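Local structure of dTDP-4-dehydrorhamnose reductase (Yersinia enterocolitica, 5U9C) at residues 102-107 against 152-157; 106-111 against 258-263; 118-123 against 214-219. The protein probably catalyses the NADPH-dependent reduction of dTDP-4-dehydro-L-rhamnose to dTDP-L-rhamnose, the sugar nucleotide product of its biosynthetic pathway. One frame throughout, in Å; residues are numbered along the deposited sequence.

Interaction 1: residues 102-107 against 152-157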
loop_
_atom_site.group_PDB
_atom_site.type_symbol
_atom_site.label_atom_id
_atom_site.label_comp_id
_atom_site.label_asym_id
_atom_site.label_seq_id
_atom_site.Cartn_x
_atom_site.Cartn_y
_atom_site.Cartn_z
ATOM N N LEU D 102 14.881 20.910 24.854
ATOM C CA LEU D 102 14.136 21.274 23.666
ATOM C C LEU D 102 14.844 20.636 22.496
ATOM O O LEU D 102 16.043 20.825 22.324
ATOM C CB LEU D 102 14.045 22.797 23.507
ATOM C CG LEU D 102 13.470 23.382 22.202
ATOM C CD1 LEU D 102 12.207 22.725 21.748
ATOM C CD2 LEU D 102 13.223 24.876 22.344
ATOM N N TYR D 103 14.113 19.847 21.729
ATOM C CA TYR D 103 14.648 19.168 20.545
ATOM C C TYR D 103 13.923 19.686 19.314
ATOM O O TYR D 103 12.700 19.627 19.238
ATOM C CB TYR D 103 14.475 17.635 20.658
ATOM C CG TYR D 103 14.943 16.825 19.456
ATOM C CD1 TYR D 103 16.242 16.950 18.970
ATOM C CD2 TYR D 103 14.125 15.856 18.867
ATOM C CE1 TYR D 103 16.694 16.193 17.897
ATOM C CE2 TYR D 103 14.575 15.086 17.794
ATOM C CZ TYR D 103 15.862 15.257 17.325
ATOM O OH TYR D 103 16.340 14.506 16.289
ATOM N N LEU D 104 14.685 20.238 18.380
ATOM C CA LEU D 104 14.127 20.715 17.126
ATOM C C LEU D 104 14.024 19.526 16.170
ATOM O O LEU D 104 15.033 18.957 15.773
ATOM C CB LEU D 104 15.022 21.784 16.517
ATOM C CG LEU D 104 14.609 22.308 15.133
ATOM C CD1 LEU D 104 13.260 23.013 15.220
ATOM C CD2 LEU D 104 15.682 23.236 14.596
ATOM N N SER D 105 12.802 19.148 15.818
ATOM C CA SER D 105 12.575 18.026 14.883
ATOM C C SER D 105 12.032 18.555 13.554
ATOM O O SER D 105 12.064 19.758 13.309
ATOM C CB SER D 105 11.692 16.927 15.501
ATOM O OG SER D 105 11.721 15.736 14.690
ATOM N N SER D 106 11.499 17.662 12.722
ATOM C CA SER D 106 11.116 18.010 11.355
ATOM C C SER D 106 9.836 17.367 10.866
ATOM O O SER D 106 9.465 16.267 11.270
ATOM C CB SER D 106 12.258 17.536 10.431
ATOM O OG SER D 106 11.945 17.605 9.048
ATOM N N SER D 107 9.175 18.075 9.968
ATOM C CA SER D 107 8.003 17.568 9.293
ATOM C C SER D 107 8.362 16.280 8.507
ATOM O O SER D 107 7.471 15.507 8.177
ATOM C CB SER D 107 7.448 18.639 8.338
ATOM O OG SER D 107 8.404 19.031 7.367
ATOM N N ILE D 152 9.691 20.217 18.980
ATOM C CA ILE D 152 9.021 21.090 18.026
ATOM C C ILE D 152 9.373 20.638 16.623
ATOM O O ILE D 152 10.559 20.541 16.258
ATOM C CB ILE D 152 9.435 22.547 18.165
ATOM C CG1 ILE D 152 9.223 23.040 19.598
ATOM C CG2 ILE D 152 8.653 23.404 17.159
ATOM C CD1 ILE D 152 9.673 24.472 19.813
ATOM N N ARG D 153 8.352 20.375 15.829
ATOM C CA ARG D 153 8.557 19.985 14.446
ATOM C C ARG D 153 8.338 21.210 13.574
ATOM O O ARG D 153 7.280 21.837 13.618
ATOM C CB ARG D 153 7.620 18.847 14.036
ATOM C CG ARG D 153 7.751 17.581 14.874
ATOM C CD ARG D 153 6.940 16.433 14.284
ATOM N NE ARG D 153 7.040 15.199 15.044
ATOM C CZ ARG D 153 6.039 14.516 15.601
ATOM N NH1 ARG D 153 4.763 14.886 15.467
ATOM N NH2 ARG D 153 6.320 13.395 16.253
ATOM N N ALA D 154 9.381 21.573 12.831
ATOM C CA ALA D 154 9.345 22.684 11.879
ATOM C C ALA D 154 9.297 22.099 10.470
ATOM O O ALA D 154 9.741 20.976 10.233
ATOM C CB ALA D 154 10.584 23.563 12.025
ATOM N N GLY D 155 8.746 22.868 9.551
ATOM C CA GLY D 155 8.641 22.473 8.157
ATOM C C GLY D 155 9.827 23.046 7.388
ATOM O O GLY D 155 10.976 22.940 7.832
ATOM N N TRP D 156 9.559 23.647 6.232
ATOM C CA TRP D 156 10.623 24.268 5.426
ATOM C C TRP D 156 11.034 25.596 6.076
ATOM O O TRP D 156 10.288 26.587 6.022
ATOM C CB TRP D 156 10.147 24.504 4.000
ATOM C CG TRP D 156 9.792 23.236 3.249
ATOM C CD1 TRP D 156 10.319 21.991 3.441
ATOM C CD2 TRP D 156 8.969 23.146 2.086
ATOM N NE1 TRP D 156 9.807 21.112 2.507
ATOM C CE2 TRP D 156 8.993 21.806 1.653
ATOM C CE3 TRP D 156 8.184 24.056 1.393
ATOM C CZ2 TRP D 156 8.262 21.366 0.555
ATOM C CZ3 TRP D 156 7.458 23.612 0.293
ATOM C CH2 TRP D 156 7.502 22.287 -0.111
HETATM N N MSE D 157 12.201 25.598 6.711
HETATM C CA MSE D 157 12.674 26.760 7.463
HETATM C C MSE D 157 13.099 27.918 6.576
HETATM O O MSE D 157 13.814 27.732 5.604
HETATM C CB MSE D 157 13.825 26.279 8.357
HETATM C CG MSE D 157 14.240 27.282 9.445
HETATM SE SE MSE D 157 13.045 27.118 11.006
HETATM C CE MSE D 157 13.930 25.526 11.757
HETATM O O HOH W 1 12.075 20.062 8.345
#
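Leu-102 and Ile-152 meet at their outermost methyls, CD1 to CD1 at 3.6 Å, on one face of two parallel strands. The CG1-CD1 arm of Ile-152 and the CD1 branch of Leu-102 lie against each other, a contact that the leucine reaches by holding CG trans to its own N (chi1 171°). Further along the same face, the fork of Leu-104 fits over a small residue and against a long one. Its CD1 lies over Ala-154, 4.2 Å from CB, where the short side chain makes a hollow, while CD2 meets CE of the selenomethionine Met-157 tip to tip at 4.0 Å. Bends at chi2 and chi3 curl Met-157 back to provide that bump. Leu-199 of helix 196-209 touches both Ile-152 and Met-157, and Leu-17 of helix 16-25 packs on Leu-104. The methyls then give way to a polar end, where a water bridges Ser-106 OG and Gly-155 O.

Bridges Leu-104/Ile-152, Ser-105/Arg-153 and Ser-106/Ala-154 set the backbone ladder. Ser-105 N donates to Ile-152 O at 2.7 Å, and Ala-154 N to Ser-105 O at 3.3 Å. The short axes are turned 40° against each other, yet Ser-107 N still bonds Ala-154 O at 3.0 Å beyond the last bridge. This pairing joins adjacent strands of the Rossmann-type sheet, with helix 129-144 between them in sequence.

On the other face, CB of Ser-105 lies 4.0 Å from CG of Arg-153, whose chain runs extended from CG to NE. Glu-138 receives both polar ends, forming a salt bridge with Arg-153 NH2 and a hydrogen bond with Ser-105 OG; Arg-153 NH1 bonds His-216 NE2. The buried guanidinium thus shares with a hydroxyl a carboxylate that would offset its charge.

Interaction 2: residues 106-111 against 258-263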
loop_
_atom_site.group_PDB
_atom_site.type_symbol
_atom_site.label_atom_id
_atom_site.label_comp_id
_atom_site.label_asym_id
_atom_site.label_seq_id
_atom_site.Cartn_x
_atom_site.Cartn_y
_atom_site.Cartn_z
ATOM N N SER D 106 11.499 17.662 12.722
ATOM C CA SER D 106 11.116 18.010 11.355
ATOM C C SER D 106 9.836 17.367 10.866
ATOM O O SER D 106 9.465 16.267 11.270
ATOM C CB SER D 106 12.258 17.536 10.431
ATOM O OG SER D 106 11.945 17.605 9.048
ATOM N N SER D 107 9.175 18.075 9.968
ATOM C CA SER D 107 8.003 17.568 9.293
ATOM C C SER D 107 8.362 16.280 8.507
ATOM O O SER D 107 7.471 15.507 8.177
ATOM C CB SER D 107 7.448 18.639 8.338
ATOM O OG SER D 107 8.404 19.031 7.367
ATOM N N ASN D 108 9.659 16.059 8.219
ATOM C CA ASN D 108 10.111 14.848 7.494
ATOM C C ASN D 108 9.923 13.546 8.249
ATOM O O ASN D 108 10.240 12.497 7.710
ATOM C CB ASN D 108 11.579 14.941 7.047
ATOM C CG ASN D 108 11.732 15.424 5.635
ATOM O OD1 ASN D 108 12.119 16.570 5.400
ATOM N ND2 ASN D 108 11.425 14.543 4.666
ATOM N N VAL D 109 9.439 13.594 9.489
ATOM C CA VAL D 109 9.100 12.358 10.175
ATOM C C VAL D 109 7.803 11.811 9.542
ATOM O O VAL D 109 7.436 10.657 9.758
ATOM C CB VAL D 109 8.955 12.500 11.706
ATOM C CG1 VAL D 109 10.257 12.994 12.325
ATOM C CG2 VAL D 109 7.772 13.390 12.092
ATOM N N PHE D 110 7.111 12.655 8.778
ATOM C CA PHE D 110 5.908 12.244 8.071
ATOM C C PHE D 110 6.171 12.114 6.563
ATOM O O PHE D 110 7.191 12.606 6.044
ATOM C CB PHE D 110 4.788 13.266 8.263
ATOM C CG PHE D 110 4.354 13.437 9.681
ATOM C CD1 PHE D 110 3.586 12.453 10.307
ATOM C CD2 PHE D 110 4.673 14.582 10.381
ATOM C CE1 PHE D 110 3.164 12.605 11.617
ATOM C CE2 PHE D 110 4.255 14.745 11.696
ATOM C CZ PHE D 110 3.498 13.762 12.312
ATOM N N GLY D 111 5.238 11.470 5.874
ATOM C CA GLY D 111 5.281 11.386 4.429
ATOM C C GLY D 111 4.907 10.068 3.823
ATOM O O GLY D 111 4.317 10.036 2.756
ATOM N N TYR D 258 4.775 13.209 -1.375
ATOM C CA TYR D 258 3.920 14.138 -2.108
ATOM C C TYR D 258 3.660 15.359 -1.234
ATOM O O TYR D 258 3.550 16.469 -1.741
ATOM C CB TYR D 258 2.623 13.465 -2.577
ATOM C CG TYR D 258 2.904 12.387 -3.623
ATOM C CD1 TYR D 258 3.558 12.715 -4.817
ATOM C CD2 TYR D 258 2.513 11.056 -3.433
ATOM C CE1 TYR D 258 3.829 11.760 -5.775
ATOM C CE2 TYR D 258 2.785 10.088 -4.398
ATOM C CZ TYR D 258 3.444 10.459 -5.568
ATOM O OH TYR D 258 3.733 9.539 -6.555
ATOM N N SER D 259 3.584 15.141 0.078
ATOM C CA SER D 259 3.466 16.238 1.000
ATOM C C SER D 259 4.074 15.967 2.362
ATOM O O SER D 259 3.958 14.846 2.913
ATOM C CB SER D 259 2.017 16.630 1.212
ATOM O OG SER D 259 1.960 17.753 2.062
ATOM N N GLU D 260 4.753 16.987 2.882
ATOM C CA GLU D 260 5.239 16.956 4.264
ATOM C C GLU D 260 4.618 18.135 5.024
ATOM O O GLU D 260 5.140 18.596 6.036
ATOM C CB GLU D 260 6.743 16.923 4.372
ATOM C CG GLU D 260 7.480 18.065 3.707
ATOM C CD GLU D 260 8.954 18.080 4.087
ATOM O OE1 GLU D 260 9.786 18.172 3.173
ATOM O OE2 GLU D 260 9.282 17.962 5.311
ATOM N N GLY D 261 3.472 18.600 4.541
ATOM C CA GLY D 261 2.769 19.663 5.213
ATOM C C GLY D 261 2.432 19.290 6.659
ATOM O O GLY D 261 2.093 18.137 6.955
ATOM N N ILE D 262 2.591 20.252 7.562
ATOM C CA ILE D 262 2.228 20.072 8.968
ATOM C C ILE D 262 1.320 21.196 9.465
ATOM O O ILE D 262 1.413 22.339 9.003
ATOM C CB ILE D 262 3.441 19.972 9.897
ATOM C CG1 ILE D 262 4.449 21.086 9.628
ATOM C CG2 ILE D 262 4.124 18.616 9.740
ATOM C CD1 ILE D 262 5.491 21.203 10.729
ATOM N N GLU D 263 0.405 20.838 10.353
ATOM C CA GLU D 263 -0.473 21.795 11.016
ATOM C C GLU D 263 -0.544 21.402 12.490
ATOM O O GLU D 263 -0.114 20.291 12.874
ATOM C CB GLU D 263 -1.851 21.867 10.352
ATOM C CG GLU D 263 -2.700 20.638 10.476
ATOM C CD GLU D 263 -3.866 20.662 9.501
ATOM O OE1 GLU D 263 -3.634 20.702 8.288
ATOM O OE2 GLU D 263 -5.014 20.605 9.947
HETATM O O HOH W 2 3.969 10.832 0.087
#
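Ser-107 and Glu-260 face each other through a very short hydrogen bond, Ser-107 OG donating to Glu-260 OE2 at 2.5 Å. Both side chains take the same first torsion, with OG (chi1 59°) and CG (chi1 57°) lying between their own backbone N and carbonyl carbon. The extended chain beyond CG carries the glutamate's carboxylate to the serine hydroxyl, and its other oxygen, OE1, accepts from Trp-156 NE1. The Asn-108 side chain crosses that of Glu-260 with amide and carboxylate planes 70° apart.

Ser-107 to Val-109 form a 3-10 turn directly after strand 100-106 of the Rossmann-type sheet. An ST turn overlaps its start, with Asn-108 N donating to Ser-106 OG at 2.9 Å; a second ST turn, Gly-261 N to Ser-259 OG at 3.0 Å, shapes the opposing segment, and this OG also bonds Leu-116 O. The side chain of Asn-108 lies about 5 Å from that of Arg-256, a residue seen to bind (R)-malate in this protein, though none is bound to this chain.

Ile-262 turns CG2 onto the other flank of the serine, 3.6 Å from Ser-107 CB. The same methyl lies 4.1 Å from CD2 of Phe-110, the two side chains crossing at about a right angle. Val-109 CG2 sits over one face of this phenylalanine ring, near its rim, and Tyr-118 stacks with the ring. At the far end a water donates to Gly-111 O at 2.8 Å and accepts from Tyr-258 N at 2.9 Å.

Interaction 3: residues 118-123 against 214-219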
loop_
_atom_site.group_PDB
_atom_site.type_symbol
_atom_site.label_atom_id
_atom_site.label_comp_id
_atom_site.label_asym_id
_atom_site.label_seq_id
_atom_site.Cartn_x
_atom_site.Cartn_y
_atom_site.Cartn_z
ATOM N N TYR D 118 -0.311 16.852 8.178
ATOM C CA TYR D 118 -0.228 16.055 9.394
ATOM C C TYR D 118 -0.256 16.930 10.669
ATOM O O TYR D 118 0.451 17.960 10.747
ATOM C CB TYR D 118 1.081 15.233 9.401
ATOM C CG TYR D 118 1.234 14.315 8.202
ATOM C CD1 TYR D 118 1.814 14.767 7.024
ATOM C CD2 TYR D 118 0.772 12.997 8.248
ATOM C CE1 TYR D 118 1.923 13.945 5.923
ATOM C CE2 TYR D 118 0.872 12.159 7.145
ATOM C CZ TYR D 118 1.463 12.633 5.990
ATOM O OH TYR D 118 1.576 11.793 4.909
ATOM N N ASN D 119 -1.046 16.516 11.662
ATOM C CA ASN D 119 -1.061 17.196 12.958
ATOM C C ASN D 119 -0.369 16.327 14.032
ATOM O O ASN D 119 0.127 15.220 13.719
ATOM C CB ASN D 119 -2.477 17.645 13.344
ATOM C CG ASN D 119 -3.413 16.495 13.592
ATOM O OD1 ASN D 119 -3.048 15.495 14.238
ATOM N ND2 ASN D 119 -4.654 16.641 13.120
ATOM N N GLU D 120 -0.309 16.824 15.267
ATOM C CA GLU D 120 0.376 16.117 16.356
ATOM C C GLU D 120 -0.214 14.727 16.722
ATOM O O GLU D 120 0.464 13.931 17.359
ATOM C CB GLU D 120 0.527 16.993 17.614
ATOM C CG GLU D 120 1.351 18.281 17.448
ATOM C CD GLU D 120 0.536 19.511 17.022
ATOM O OE1 GLU D 120 -0.570 19.355 16.473
ATOM O OE2 GLU D 120 1.020 20.650 17.224
ATOM N N LEU D 121 -1.449 14.432 16.308
ATOM C CA LEU D 121 -2.034 13.102 16.535
ATOM C C LEU D 121 -1.641 12.082 15.457
ATOM O O LEU D 121 -1.770 10.863 15.682
ATOM C CB LEU D 121 -3.564 13.145 16.653
ATOM C CG LEU D 121 -4.090 13.610 17.989
ATOM C CD1 LEU D 121 -5.622 13.647 17.984
ATOM C CD2 LEU D 121 -3.583 12.702 19.114
ATOM N N ASP D 122 -1.191 12.562 14.294
ATOM C CA ASP D 122 -0.788 11.657 13.221
ATOM C C ASP D 122 0.453 10.885 13.678
ATOM O O ASP D 122 1.277 11.416 14.401
ATOM C CB ASP D 122 -0.590 12.425 11.924
ATOM C CG ASP D 122 -1.899 12.763 11.266
ATOM O OD1 ASP D 122 -2.540 11.814 10.768
ATOM O OD2 ASP D 122 -2.301 13.953 11.222
ATOM N N ILE D 123 0.543 9.610 13.326
ATOM C CA ILE D 123 1.673 8.784 13.777
ATOM C C ILE D 123 2.764 8.845 12.721
ATOM O O ILE D 123 2.508 8.519 11.567
ATOM C CB ILE D 123 1.249 7.336 14.031
ATOM C CG1 ILE D 123 0.014 7.313 14.927
ATOM C CG2 ILE D 123 2.383 6.552 14.681
ATOM C CD1 ILE D 123 -0.554 5.931 15.126
ATOM N N THR D 214 4.915 17.703 22.515
ATOM C CA THR D 214 5.262 17.754 21.091
ATOM C C THR D 214 4.352 18.758 20.389
ATOM O O THR D 214 3.124 18.726 20.567
ATOM C CB THR D 214 5.169 16.358 20.437
ATOM O OG1 THR D 214 6.204 15.508 20.973
ATOM C CG2 THR D 214 5.376 16.432 18.905
ATOM N N LEU D 215 4.953 19.639 19.596
ATOM C CA LEU D 215 4.221 20.648 18.841
ATOM C C LEU D 215 4.724 20.756 17.417
ATOM O O LEU D 215 5.877 20.466 17.131
ATOM C CB LEU D 215 4.391 22.018 19.490
ATOM C CG LEU D 215 3.673 22.295 20.798
ATOM C CD1 LEU D 215 4.225 23.551 21.447
ATOM C CD2 LEU D 215 2.174 22.419 20.547
ATOM N N HIS D 216 3.827 21.163 16.534
ATOM C CA HIS D 216 4.146 21.468 15.149
ATOM C C HIS D 216 4.134 22.987 15.080
ATOM O O HIS D 216 3.157 23.608 15.490
ATOM C CB HIS D 216 3.041 20.935 14.254
ATOM C CG HIS D 216 3.064 19.456 14.096
ATOM N ND1 HIS D 216 2.261 18.799 13.190
ATOM C CD2 HIS D 216 3.878 18.517 14.635
ATOM C CE1 HIS D 216 2.526 17.505 13.235
ATOM N NE2 HIS D 216 3.491 17.305 14.112
ATOM N N PHE D 217 5.198 23.587 14.548
ATOM C CA PHE D 217 5.272 25.037 14.445
ATOM C C PHE D 217 5.523 25.424 12.985
ATOM O O PHE D 217 6.644 25.282 12.457
ATOM C CB PHE D 217 6.343 25.626 15.389
ATOM C CG PHE D 217 6.272 27.139 15.506
ATOM C CD1 PHE D 217 6.833 27.945 14.528
ATOM C CD2 PHE D 217 5.619 27.749 16.563
ATOM C CE1 PHE D 217 6.757 29.318 14.605
ATOM C CE2 PHE D 217 5.549 29.132 16.647
ATOM C CZ PHE D 217 6.121 29.915 15.666
ATOM N N ALA D 218 4.462 25.901 12.332
ATOM C CA ALA D 218 4.534 26.292 10.923
ATOM C C ALA D 218 3.409 27.229 10.522
ATOM O O ALA D 218 2.314 27.199 11.117
ATOM C CB ALA D 218 4.478 25.048 10.040
ATOM N N SER D 219 3.673 28.037 9.498
ATOM C CA SER D 219 2.662 28.923 8.952
ATOM C C SER D 219 1.540 28.068 8.348
ATOM O O SER D 219 1.770 26.931 7.913
ATOM C CB SER D 219 3.262 29.835 7.878
ATOM O OG SER D 219 4.318 30.621 8.390
#
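Tyr-118 presents its carbonyl O to the edge of the His-216 ring, where ND1 donates to it at 3.2 Å. The bond is weak, bent to 121° at the hydrogen, and ND1 has a stronger partner in Glu-263 O. Next, Asn-119 C comes 3.2 Å from His-216 CE1. This residue also begins a type I turn, closed by Asp-122 N donating to Asn-119 O at 3.0 Å. Two side-chain bonds add to it: Asn-119 OD1 accepts from Leu-121 N at 2.8 Å, an Asx turn, and Asn-119 N donates at 2.9 Å to the anti lone pair of Asp-122 OD2.

Glu-120 carries the contact. A bend at chi2 (90°) lays its side chain over the imidazole, with CG 4.0 Å from the ring centroid in a CH-pi contact and the carboxylate stacked nearly parallel to the ring. His-216 N then donates to OE2 at 2.9 Å, approaching from 39° above the carboxylate plane. Ser-264 OG and Ile-265 N also bond this carboxylate. Asp-122 bonds through OD2 to Tyr-129 OH of a neighbouring subunit. The arrangement is a tight Asx-stabilised beta turn folded against strand 213-217, the outermost strand on its side of the Rossmann-type parallel sheet in this chain.

In the fold
From the N terminus, 102-107 on strand 100-106 is the first of these segments reached. Interaction 1 closes the shortest loop, 44 residues, by bringing 152-157 beside it. Interaction 2 starts from the same stretch, sharing Ser-106 and Ser-107, but closes 146 residues by returning 258-263 to the strand's exit. Interaction 3 closes 90 residues wholly within that span and crosses interaction 1, because 118-123 precedes 152-157 while 214-219 follows it. Arg-153 N to Leu-215 O links interactions 1 and 3, Trp-156 NE1 to Glu-260 OE1 joins 1 and 2, and His-216 ND1 to Glu-263 O joins 2 and 3. The central parallel sheet, the loops after strands 100-106 and 117-118, and segment 258-263 with its short strand 261-262 are thus tied together.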